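Galactose-binding lectin (Arachis hypogaea, PDB 1CR7) binds carbohydrates with specificity for D-galactose, as a homotetrameric, metal-binding legume lectin of the peanut. Local coordinates at residues P51-S56 and L198-K203. Sequence-based numbering, arbitrary orientation.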
loop_
_atom_site.group_PDB
_atom_site.type_symbol
_atom_site.label_atom_id
_atom_site.label_comp_id
_atom_site.label_asym_id
_atom_site.label_seq_id
_atom_site.Cartn_x
_atom_site.Cartn_y
_atom_site.Cartn_z
ATOM N N PRO A 51 0.494 -18.832 7.281
ATOM C CA PRO A 51 -0.324 -18.689 8.489
ATOM C C PRO A 51 -0.095 -17.291 9.030
ATOM O O PRO A 51 0.981 -16.730 8.860
ATOM C CB PRO A 51 0.249 -19.748 9.436
ATOM C CG PRO A 51 1.645 -19.946 8.976
ATOM C CD PRO A 51 1.495 -19.899 7.465
ATOM N N VAL A 52 -1.127 -16.718 9.628
ATOM C CA VAL A 52 -1.062 -15.388 10.203
ATOM C C VAL A 52 -1.087 -15.519 11.724
ATOM O O VAL A 52 -1.907 -16.243 12.284
ATOM C CB VAL A 52 -2.280 -14.513 9.736
ATOM C CG1 VAL A 52 -2.331 -13.184 10.496
ATOM C CG2 VAL A 52 -2.200 -14.261 8.239
ATOM N N ARG A 53 -0.176 -14.827 12.388
ATOM C CA ARG A 53 -0.117 -14.848 13.829
ATOM C C ARG A 53 -1.146 -13.856 14.350
ATOM O O ARG A 53 -0.884 -12.655 14.351
ATOM C CB ARG A 53 1.266 -14.420 14.273
ATOM C CG ARG A 53 1.377 -14.163 15.744
ATOM C CD ARG A 53 2.666 -13.481 16.037
ATOM N NE ARG A 53 3.239 -14.043 17.234
ATOM C CZ ARG A 53 4.452 -13.767 17.686
ATOM N NH1 ARG A 53 5.243 -12.916 17.037
ATOM N NH2 ARG A 53 4.872 -14.377 18.787
ATOM N N ILE A 54 -2.316 -14.324 14.794
ATOM C CA ILE A 54 -3.314 -13.385 15.295
ATOM C C ILE A 54 -3.166 -12.924 16.739
ATOM O O ILE A 54 -3.934 -12.089 17.203
ATOM C CB ILE A 54 -4.745 -13.873 15.086
ATOM C CG1 ILE A 54 -4.905 -15.278 15.653
ATOM C CG2 ILE A 54 -5.138 -13.757 13.618
ATOM C CD1 ILE A 54 -6.333 -15.649 15.933
ATOM N N TRP A 55 -2.248 -13.514 17.486
ATOM C CA TRP A 55 -2.033 -13.088 18.869
ATOM C C TRP A 55 -0.715 -13.625 19.403
ATOM O O TRP A 55 -0.181 -14.607 18.885
ATOM C CB TRP A 55 -3.220 -13.437 19.809
ATOM C CG TRP A 55 -3.543 -14.909 20.034
ATOM C CD1 TRP A 55 -4.369 -15.696 19.276
ATOM C CD2 TRP A 55 -3.068 -15.742 21.098
ATOM N NE1 TRP A 55 -4.428 -16.959 19.800
ATOM C CE2 TRP A 55 -3.638 -17.021 20.916
ATOM C CE3 TRP A 55 -2.210 -15.534 22.190
ATOM C CZ2 TRP A 55 -3.373 -18.092 21.780
ATOM C CZ3 TRP A 55 -1.949 -16.601 23.049
ATOM C CH2 TRP A 55 -2.529 -17.865 22.838
ATOM N N SER A 56 -0.136 -12.923 20.369
ATOM C CA SER A 56 1.121 -13.362 20.942
ATOM C C SER A 56 0.951 -13.681 22.418
ATOM O O SER A 56 0.412 -12.873 23.169
ATOM C CB SER A 56 2.187 -12.293 20.778
ATOM O OG SER A 56 3.321 -12.634 21.564
ATOM N N LEU A 198 -9.019 -19.644 19.304
ATOM C CA LEU A 198 -8.038 -20.096 18.323
ATOM C C LEU A 198 -6.603 -20.015 18.816
ATOM O O LEU A 198 -6.287 -19.294 19.763
ATOM C CB LEU A 198 -8.163 -19.264 17.052
ATOM C CG LEU A 198 -9.480 -19.323 16.285
ATOM C CD1 LEU A 198 -9.507 -18.199 15.266
ATOM C CD2 LEU A 198 -9.624 -20.666 15.605
ATOM N N PRO A 199 -5.710 -20.775 18.187
ATOM C CA PRO A 199 -4.303 -20.775 18.577
ATOM C C PRO A 199 -3.610 -19.515 18.074
ATOM O O PRO A 199 -4.171 -18.781 17.261
ATOM C CB PRO A 199 -3.760 -22.041 17.900
ATOM C CG PRO A 199 -4.562 -22.108 16.644
ATOM C CD PRO A 199 -5.967 -21.761 17.122
ATOM N N GLU A 200 -2.392 -19.275 18.546
ATOM C CA GLU A 200 -1.629 -18.099 18.145
ATOM C C GLU A 200 -1.549 -17.942 16.633
ATOM O O GLU A 200 -1.651 -16.830 16.118
ATOM C CB GLU A 200 -0.207 -18.158 18.697
ATOM C CG GLU A 200 -0.086 -17.825 20.158
ATOM C CD GLU A 200 1.337 -17.946 20.661
ATOM O OE1 GLU A 200 2.166 -17.065 20.328
ATOM O OE2 GLU A 200 1.623 -18.929 21.384
ATOM N N ARG A 201 -1.391 -19.055 15.925
ATOM C CA ARG A 201 -1.259 -19.019 14.475
ATOM C C ARG A 201 -2.437 -19.679 13.800
ATOM O O ARG A 201 -2.765 -20.834 14.091
ATOM C CB ARG A 201 0.062 -19.647 14.054
ATOM C CG ARG A 201 1.256 -18.928 14.692
ATOM C CD ARG A 201 2.548 -19.716 14.561
ATOM N NE ARG A 201 2.741 -20.056 13.171
ATOM C CZ ARG A 201 3.824 -20.644 12.673
ATOM N NH1 ARG A 201 4.837 -20.982 13.470
ATOM N NH2 ARG A 201 3.882 -20.883 11.353
ATOM N N VAL A 202 -3.030 -18.959 12.852
ATOM C CA VAL A 202 -4.205 -19.428 12.139
ATOM C C VAL A 202 -4.082 -19.258 10.629
ATOM O O VAL A 202 -3.056 -18.800 10.124
ATOM C CB VAL A 202 -5.457 -18.634 12.597
ATOM C CG1 VAL A 202 -5.646 -18.748 14.111
ATOM C CG2 VAL A 202 -5.324 -17.168 12.196
ATOM N N LYS A 203 -5.134 -19.659 9.919
ATOM C CA LYS A 203 -5.208 -19.546 8.471
ATOM C C LYS A 203 -6.565 -19.014 8.092
ATOM O O LYS A 203 -7.574 -19.389 8.695
ATOM C CB LYS A 203 -4.988 -20.891 7.799
ATOM C CG LYS A 203 -3.543 -21.261 7.721
ATOM C CD LYS A 203 -3.296 -22.306 6.662
ATOM C CE LYS A 203 -1.808 -22.572 6.509
ATOM N NZ LYS A 203 -1.617 -23.436 5.311
#
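Val52 and Val202 form an antiparallel, hydrogen-bonded pair where strands 43-53 and 201-209 meet in the seven-stranded sheet of the legume lectin fold. Val52 N donates to Val202 O at 2.9 Å, and Val202 N returns an almost straight bond to Val52 O (3.0 Å, 176°). Arg53 and Arg201 follow as a non-hydrogen-bonded pair, after which Ile54 N makes a weak, bent bond to Glu200 O. On the face carrying the valines, Ile54 CD1 rests 3.7 Å from Val202 CG1 and also touches Leu198 CD1, while Ile89 packs against Val202 and Leu198. Past the paired strands of this jelly-roll domain, Trp55 turns its indole back over the chain at Glu200 (chi1 64°). There Trp55 NE1 hydrogen-bonds to Leu198 O at 3.0 Å, from above the carbonyl plane, and Glu200 CG sits 3.4 Å from the centroid of the Trp55 six-membered ring, over its face, in a CH-pi contact. On the other face, Arg201 NH2 reaches Pro51 CG at the guanidinium edge; its NE salt-bridges Glu92. Arg53 runs beside Glu200, flat ends nearly coplanar, but Arg53 NH2 stays 4.1 Å from Glu200 OE1, beyond a salt bridge, and Arg53 NH1 instead hydrogen-bonds to Glu13 O of the second subunit.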